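Local coordinates for protein heat shock protease HtrA (Thermotoga maritima, PDB 1L1J) that probably acts as a periplasmic heat-shock serine endopeptidase that cleaves proteins without ATP, its trypsin-like protease domain being the part present here, at residues 11-16 against 118-123; 131-136 against 147-152. All blocks are in the same frame, centred on the assembly; numbering follows the deposited sequence.

Interaction 1. Residues 11-16 against 118-123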
ATOM      1  N   GLU A  11       9.083  -6.917  12.112  1.00 50.14           N
ATOM      2  CA  GLU A  11      10.143  -7.887  11.873  1.00 52.23           C
ATOM      3  C   GLU A  11       9.559  -9.062  11.097  1.00 52.47           C
ATOM      4  O   GLU A  11      10.235  -9.671  10.266  1.00 54.28           O
ATOM      5  CB  GLU A  11      10.697  -8.400  13.204  1.00 55.24           C
ATOM      6  CG  GLU A  11      12.197  -8.539  13.238  1.00 59.26           C
ATOM      7  CD  GLU A  11      12.880  -7.190  13.360  1.00 64.19           C
ATOM      8  OE1 GLU A  11      12.794  -6.584  14.458  1.00 64.51           O
ATOM      9  OE2 GLU A  11      13.488  -6.732  12.358  1.00 66.07           O
ATOM     10  N   ALA A  12       8.296  -9.371  11.376  1.00 51.02           N
ATOM     11  CA  ALA A  12       7.617 -10.480  10.728  1.00 51.27           C
ATOM     12  C   ALA A  12       6.988 -10.166   9.385  1.00 51.91           C
ATOM     13  O   ALA A  12       6.994 -11.011   8.499  1.00 53.39           O
ATOM     14  CB  ALA A  12       6.554 -11.051  11.652  1.00 50.79           C
ATOM     15  N   CYS A  13       6.449  -8.963   9.221  1.00 51.60           N
ATOM     16  CA  CYS A  13       5.781  -8.624   7.973  1.00 50.65           C
ATOM     17  C   CYS A  13       6.565  -7.774   6.985  1.00 51.16           C
ATOM     18  O   CYS A  13       6.190  -7.670   5.814  1.00 51.93           O
ATOM     19  CB  CYS A  13       4.454  -7.952   8.290  1.00 49.94           C
ATOM     20  SG  CYS A  13       3.506  -8.848   9.542  1.00 49.80           S
ATOM     21  N   ALA A  14       7.655  -7.176   7.438  1.00 50.97           N
ATOM     22  CA  ALA A  14       8.466  -6.333   6.563  1.00 52.09           C
ATOM     23  C   ALA A  14       8.964  -7.010   5.273  1.00 52.35           C
ATOM     24  O   ALA A  14       8.831  -6.460   4.178  1.00 52.66           O
ATOM     25  CB  ALA A  14       9.654  -5.782   7.346  1.00 52.73           C
ATOM     26  N   PRO A  15       9.534  -8.220   5.385  1.00 51.79           N
ATOM     27  CA  PRO A  15      10.039  -8.910   4.201  1.00 51.20           C
ATOM     28  C   PRO A  15       9.008  -9.215   3.122  1.00 51.46           C
ATOM     29  O   PRO A  15       9.362  -9.704   2.054  1.00 52.92           O
ATOM     30  CB  PRO A  15      10.673 -10.160   4.789  1.00 50.03           C
ATOM     31  CG  PRO A  15       9.774 -10.469   5.907  1.00 52.11           C
ATOM     32  CD  PRO A  15       9.571  -9.116   6.553  1.00 52.55           C
ATOM     33  N   ALA A  16       7.740  -8.913   3.382  1.00 51.33           N
ATOM     34  CA  ALA A  16       6.691  -9.169   2.394  1.00 49.95           C
ATOM     35  C   ALA A  16       6.136  -7.863   1.812  1.00 50.67           C
ATOM     36  O   ALA A  16       5.247  -7.885   0.942  1.00 49.81           O
ATOM     37  CB  ALA A  16       5.561  -9.984   3.025  1.00 48.91           C
ATOM     38  N   PRO A 118       7.351 -14.794   0.681  1.00 66.87           N
ATOM     39  CA  PRO A 118       6.767 -14.639   2.018  1.00 64.40           C
ATOM     40  C   PRO A 118       5.464 -13.868   1.810  1.00 62.16           C
ATOM     41  O   PRO A 118       5.356 -13.071   0.874  1.00 59.44           O
ATOM     42  CB  PRO A 118       7.820 -13.824   2.762  1.00 64.76           C
ATOM     43  CG  PRO A 118       8.423 -12.985   1.670  1.00 65.36           C
ATOM     44  CD  PRO A 118       8.579 -13.987   0.555  1.00 65.86           C
ATOM     45  N   TYR A 119       4.477 -14.094   2.665  1.00 61.04           N
ATOM     46  CA  TYR A 119       3.206 -13.409   2.484  1.00 60.98           C
ATOM     47  C   TYR A 119       2.497 -13.068   3.779  1.00 59.99           C
ATOM     48  O   TYR A 119       2.728 -13.696   4.816  1.00 58.57           O
ATOM     49  CB  TYR A 119       2.280 -14.273   1.636  1.00 62.22           C
ATOM     50  CG  TYR A 119       1.982 -15.592   2.293  1.00 63.77           C
ATOM     51  CD1 TYR A 119       0.707 -15.879   2.776  1.00 64.18           C
ATOM     52  CD2 TYR A 119       2.992 -16.544   2.478  1.00 64.16           C
ATOM     53  CE1 TYR A 119       0.438 -17.087   3.429  1.00 64.81           C
ATOM     54  CE2 TYR A 119       2.737 -17.749   3.130  1.00 64.12           C
ATOM     55  CZ  TYR A 119       1.458 -18.015   3.604  1.00 64.57           C
ATOM     56  OH  TYR A 119       1.193 -19.208   4.242  1.00 65.82           O
ATOM     57  N   LEU A 120       1.617 -12.070   3.692  1.00 58.52           N
ATOM     58  CA  LEU A 120       0.827 -11.628   4.832  1.00 56.27           C
ATOM     59  C   LEU A 120      -0.537 -12.312   4.803  1.00 55.07           C
ATOM     60  O   LEU A 120      -0.981 -12.777   3.766  1.00 54.88           O
ATOM     61  CB  LEU A 120       0.639 -10.105   4.794  1.00 55.36           C
ATOM     62  CG  LEU A 120       1.795  -9.139   5.098  1.00 53.64           C
ATOM     63  CD1 LEU A 120       2.981  -9.898   5.666  1.00 51.51           C
ATOM     64  CD2 LEU A 120       2.182  -8.386   3.838  1.00 51.16           C
ATOM     65  N   GLU A 121      -1.197 -12.380   5.949  1.00 56.08           N
ATOM     66  CA  GLU A 121      -2.512 -12.992   6.020  1.00 57.36           C
ATOM     67  C   GLU A 121      -3.565 -11.915   6.248  1.00 57.09           C
ATOM     68  O   GLU A 121      -3.285 -10.877   6.841  1.00 57.74           O
ATOM     69  CB  GLU A 121      -2.555 -14.006   7.154  1.00 59.44           C
ATOM     70  CG  GLU A 121      -1.443 -15.033   7.082  1.00 65.24           C
ATOM     71  CD  GLU A 121      -1.625 -16.164   8.083  1.00 68.72           C
ATOM     72  OE1 GLU A 121      -1.733 -15.874   9.301  1.00 69.99           O
ATOM     73  OE2 GLU A 121      -1.662 -17.340   7.646  1.00 69.01           O
ATOM     74  N   PHE A 122      -4.775 -12.157   5.764  1.00 56.40           N
ATOM     75  CA  PHE A 122      -5.854 -11.193   5.930  1.00 55.14           C
ATOM     76  C   PHE A 122      -6.524 -11.332   7.287  1.00 54.70           C
ATOM     77  O   PHE A 122      -6.650 -12.424   7.831  1.00 53.44           O
ATOM     78  CB  PHE A 122      -6.905 -11.373   4.831  1.00 54.90           C
ATOM     79  CG  PHE A 122      -6.382 -11.123   3.440  1.00 55.98           C
ATOM     80  CD1 PHE A 122      -7.121 -11.513   2.328  1.00 55.74           C
ATOM     81  CD2 PHE A 122      -5.163 -10.478   3.239  1.00 55.73           C
ATOM     82  CE1 PHE A 122      -6.649 -11.269   1.040  1.00 56.14           C
ATOM     83  CE2 PHE A 122      -4.684 -10.229   1.957  1.00 54.69           C
ATOM     84  CZ  PHE A 122      -5.428 -10.621   0.857  1.00 55.97           C
ATOM     85  N   GLY A 123      -6.929 -10.202   7.844  1.00 54.97           N
ATOM     86  CA  GLY A 123      -7.623 -10.224   9.109  1.00 53.67           C
ATOM     87  C   GLY A 123      -9.081 -10.118   8.721  1.00 53.24           C
ATOM     88  O   GLY A 123      -9.455 -10.497   7.612  1.00 52.45           O
TER
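Leu120 pushes the end of its side chain into the angle between Cys13 and Ala16, on the N-terminal helix and the 3-10 segment 14-16. Its CD1 methyl lies 3.6 Å from Cys13 CB and 3.7 Å from Ala16 CB, while the second branch, CD2, approaches the same methyl of Ala16 at 3.8 Å. The Leu120 CB does not itself point at the helix; with CG turned anti to the carbonyl carbon (chi1 -72°), the fork at the end of the chain is carried across to it. The sulfur of Cys13 is a more distant neighbour, SG standing 4.0 Å from Leu120 CD1. The turn that presents Ala16 is closed by the bond from Ala16 N to Cys13 O, 3.1 Å long, which brings the two small residues round to flank the leucine. This half is buried, and Phe61 of strand 54-64 also packs on Leu120.

Toward solvent the contact thins out. Partly exposed Pro118 lays the CG of its ring 3.4 Å from Pro15 O and meets Ala16 CB only at 4.4 Å, with Met86, in a loop, also touching it. The CB of Tyr119 points away from 11-16, and its side chain touches Ile62, Asp64 and Pro65.

No hydrogen bond passes between 11-16 and 118-123. Instead, the backbones of Ala16 and Leu120 are each bonded to Ile62, so strand 54-64 ties both segments into the fold. Residues 118-123 lead into strand 121-122, which pairs with strand 193-198, consistent with the connection between the two barrels of the trypsin-like fold. The chemistry, small apolar groups around the two methyls of Leu120 with a proline ring at the margin, is consistent with a join held mainly by shape and the exclusion of water, its polar fastening left to the neighbouring strand.

Interaction 2. Residues 131-136 against 147-152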
ATOM      1  N   GLY A 131      -9.713   1.763  18.498  1.00 42.63           N
ATOM      2  CA  GLY A 131      -8.806   1.944  19.611  1.00 39.88           C
ATOM      3  C   GLY A 131      -7.717   0.899  19.563  1.00 41.82           C
ATOM      4  O   GLY A 131      -6.789   0.910  20.377  1.00 43.40           O
ATOM      5  N   GLU A 132      -7.817  -0.023  18.612  1.00 42.02           N
ATOM      6  CA  GLU A 132      -6.806  -1.061  18.504  1.00 42.41           C
ATOM      7  C   GLU A 132      -5.645  -0.526  17.697  1.00 41.94           C
ATOM      8  O   GLU A 132      -5.839   0.247  16.767  1.00 40.72           O
ATOM      9  CB  GLU A 132      -7.367  -2.313  17.836  1.00 44.02           C
ATOM     10  CG  GLU A 132      -7.847  -2.111  16.420  1.00 47.06           C
ATOM     11  CD  GLU A 132      -7.855  -3.402  15.624  1.00 48.70           C
ATOM     12  OE1 GLU A 132      -8.329  -4.425  16.145  1.00 48.60           O
ATOM     13  OE2 GLU A 132      -7.388  -3.396  14.466  1.00 52.94           O
ATOM     14  N   TRP A 133      -4.436  -0.937  18.054  1.00 42.60           N
ATOM     15  CA  TRP A 133      -3.253  -0.462  17.349  1.00 42.35           C
ATOM     16  C   TRP A 133      -3.217  -0.913  15.900  1.00 41.24           C
ATOM     17  O   TRP A 133      -3.523  -2.063  15.594  1.00 42.18           O
ATOM     18  CB  TRP A 133      -1.971  -0.946  18.039  1.00 41.84           C
ATOM     19  CG  TRP A 133      -1.837  -0.494  19.451  1.00 43.87           C
ATOM     20  CD1 TRP A 133      -2.146  -1.206  20.569  1.00 44.40           C
ATOM     21  CD2 TRP A 133      -1.365   0.783  19.906  1.00 44.85           C
ATOM     22  NE1 TRP A 133      -1.902  -0.451  21.694  1.00 46.20           N
ATOM     23  CE2 TRP A 133      -1.429   0.777  21.313  1.00 44.44           C
ATOM     24  CE3 TRP A 133      -0.909   1.940  19.255  1.00 43.43           C
ATOM     25  CZ2 TRP A 133      -1.038   1.868  22.087  1.00 45.00           C
ATOM     26  CZ3 TRP A 133      -0.521   3.030  20.020  1.00 41.71           C
ATOM     27  CH2 TRP A 133      -0.594   2.988  21.421  1.00 44.97           C
ATOM     28  N   ALA A 134      -2.847   0.009  15.016  1.00 39.84           N
ATOM     29  CA  ALA A 134      -2.713  -0.287  13.592  1.00 38.49           C
ATOM     30  C   ALA A 134      -1.276   0.069  13.180  1.00 38.34           C
ATOM     31  O   ALA A 134      -0.760   1.131  13.530  1.00 36.68           O
ATOM     32  CB  ALA A 134      -3.697   0.518  12.789  1.00 37.82           C
ATOM     33  N   ILE A 135      -0.627  -0.816  12.441  1.00 36.68           N
ATOM     34  CA  ILE A 135       0.737  -0.543  12.051  1.00 36.20           C
ATOM     35  C   ILE A 135       0.783  -0.406  10.542  1.00 36.47           C
ATOM     36  O   ILE A 135       0.489  -1.356   9.834  1.00 38.57           O
ATOM     37  CB  ILE A 135       1.667  -1.695  12.522  1.00 35.69           C
ATOM     38  CG1 ILE A 135       1.285  -2.126  13.946  1.00 34.41           C
ATOM     39  CG2 ILE A 135       3.117  -1.236  12.530  1.00 35.06           C
ATOM     40  CD1 ILE A 135       2.061  -3.320  14.465  1.00 30.66           C
ATOM     41  N   ALA A 136       1.123   0.779  10.051  1.00 35.32           N
ATOM     42  CA  ALA A 136       1.207   1.006   8.614  1.00 35.54           C
ATOM     43  C   ALA A 136       2.621   0.683   8.159  1.00 37.92           C
ATOM     44  O   ALA A 136       3.588   1.144   8.773  1.00 41.14           O
ATOM     45  CB  ALA A 136       0.892   2.435   8.309  1.00 32.08           C
ATOM     46  N   VAL A 147       7.789   2.789   8.863  1.00 37.07           N
ATOM     47  CA  VAL A 147       6.668   2.392   9.710  1.00 36.24           C
ATOM     48  C   VAL A 147       6.067   3.531  10.532  1.00 34.54           C
ATOM     49  O   VAL A 147       6.788   4.379  11.030  1.00 35.66           O
ATOM     50  CB  VAL A 147       7.104   1.255  10.675  1.00 37.75           C
ATOM     51  CG1 VAL A 147       6.092   1.083  11.793  1.00 37.87           C
ATOM     52  CG2 VAL A 147       7.254  -0.050   9.904  1.00 36.73           C
ATOM     53  N   THR A 148       4.742   3.558  10.649  1.00 33.04           N
ATOM     54  CA  THR A 148       4.052   4.573  11.447  1.00 31.86           C
ATOM     55  C   THR A 148       2.990   3.845  12.243  1.00 30.06           C
ATOM     56  O   THR A 148       2.377   2.904  11.767  1.00 29.59           O
ATOM     57  CB  THR A 148       3.385   5.697  10.602  1.00 32.24           C
ATOM     58  OG1 THR A 148       2.398   5.146   9.731  1.00 33.10           O
ATOM     59  CG2 THR A 148       4.427   6.426   9.777  1.00 34.02           C
ATOM     60  N   VAL A 149       2.795   4.277  13.475  1.00 29.20           N
ATOM     61  CA  VAL A 149       1.853   3.629  14.350  1.00 29.28           C
ATOM     62  C   VAL A 149       0.789   4.567  14.873  1.00 29.50           C
ATOM     63  O   VAL A 149       1.020   5.755  15.082  1.00 30.94           O
ATOM     64  CB  VAL A 149       2.595   3.002  15.533  1.00 27.99           C
ATOM     65  CG1 VAL A 149       1.661   2.156  16.357  1.00 27.18           C
ATOM     66  CG2 VAL A 149       3.729   2.181  15.016  1.00 29.12           C
ATOM     67  N   GLY A 150      -0.383   4.001  15.085  1.00 28.43           N
ATOM     68  CA  GLY A 150      -1.500   4.757  15.584  1.00 30.48           C
ATOM     69  C   GLY A 150      -2.553   3.792  16.086  1.00 32.30           C
ATOM     70  O   GLY A 150      -2.248   2.713  16.623  1.00 34.12           O
ATOM     71  N   VAL A 151      -3.808   4.147  15.884  1.00 31.83           N
ATOM     72  CA  VAL A 151      -4.869   3.289  16.368  1.00 33.08           C
ATOM     73  C   VAL A 151      -6.041   3.369  15.411  1.00 31.71           C
ATOM     74  O   VAL A 151      -6.065   4.249  14.547  1.00 34.38           O
ATOM     75  CB  VAL A 151      -5.255   3.744  17.795  1.00 33.51           C
ATOM     76  CG1 VAL A 151      -6.485   4.649  17.773  1.00 32.41           C
ATOM     77  CG2 VAL A 151      -5.420   2.550  18.664  1.00 34.59           C
ATOM     78  N   VAL A 152      -6.997   2.459  15.510  1.00 30.81           N
ATOM     79  CA  VAL A 152      -8.121   2.583  14.594  1.00 31.89           C
ATOM     80  C   VAL A 152      -8.996   3.692  15.159  1.00 33.32           C
ATOM     81  O   VAL A 152      -9.340   3.674  16.348  1.00 33.69           O
ATOM     82  CB  VAL A 152      -8.926   1.306  14.459  1.00 32.01           C
ATOM     83  CG1 VAL A 152     -10.007   1.525  13.432  1.00 33.31           C
ATOM     84  CG2 VAL A 152      -8.025   0.159  14.001  1.00 31.79           C
TER
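Trp133-Ala136 and Val147-Val152 run antiparallel as the arms of a beta hairpin; the axes of these short segments approach to 4.3 Å, with directions 139° apart. Ala134 with Gly150 and Ala136 with Thr148 are hydrogen-bonded pairs; beyond them, Glu132 O accepts from Val152 N (2.8 Å). The Ala134 N to Gly150 O bond is less regular, its donor lying well above the carbonyl plane.

Ile135 and Val149 share one face, their CG2 atoms 4.3 Å apart. Ile135 CG2 also meets Val147 CG1 at 3.8 Å, the two side chains crossing obliquely, and Trp133 CE3 reaches Val149 CG1 at 3.9 Å. On the other face, Thr148 OG1 passes 3.4 Å from Ala136 CB. Its position between backbone N and carbonyl carbon (chi1 61°) suits its hydrogen bond to Ala177 O, and the side chain also touches Asn182, predicted to bind substrate. Glu132 runs side by side with Val152, its CG methylene against Val152 CG2 and its carboxylate farther along (Glu132 OE2 to Val152 CG2 3.6 Å). Shortening Glu132 to an alanine removes that methylene and is likely to leave Val152 CG2 without this neighbour and Asn189 without its contact.

The hairpin probably belongs to the second barrel. Helix 5-13 covers the Ile135 face through Ile6, Val9 and Val10, strand 167-174 meets Ala134 and Val152 through Thr174 and Ile172, and Leu188 of strand 186-188 bonds to the backbone of Ile135.

Helix 5-13 connects the two contacts: its C-terminal part and residues 14-16 meet residues 118-123 in interaction 1, while Ile6, Val9 and Val10 lie over the hairpin of interaction 2. The contacts do not touch, their centres lying 16 Å apart, yet strands 121-122 and 133-138 follow each other in the chain and enter the same sheet. Each combines buried residues with a more open margin. Interaction 1 buries 235 Å² and relies on apolar contact between distant parts of the chain. Interaction 2 buries 556 Å² within a local hairpin, is carried by backbone hydrogen bonds, and alone comes close to the predicted substrate-binding residues.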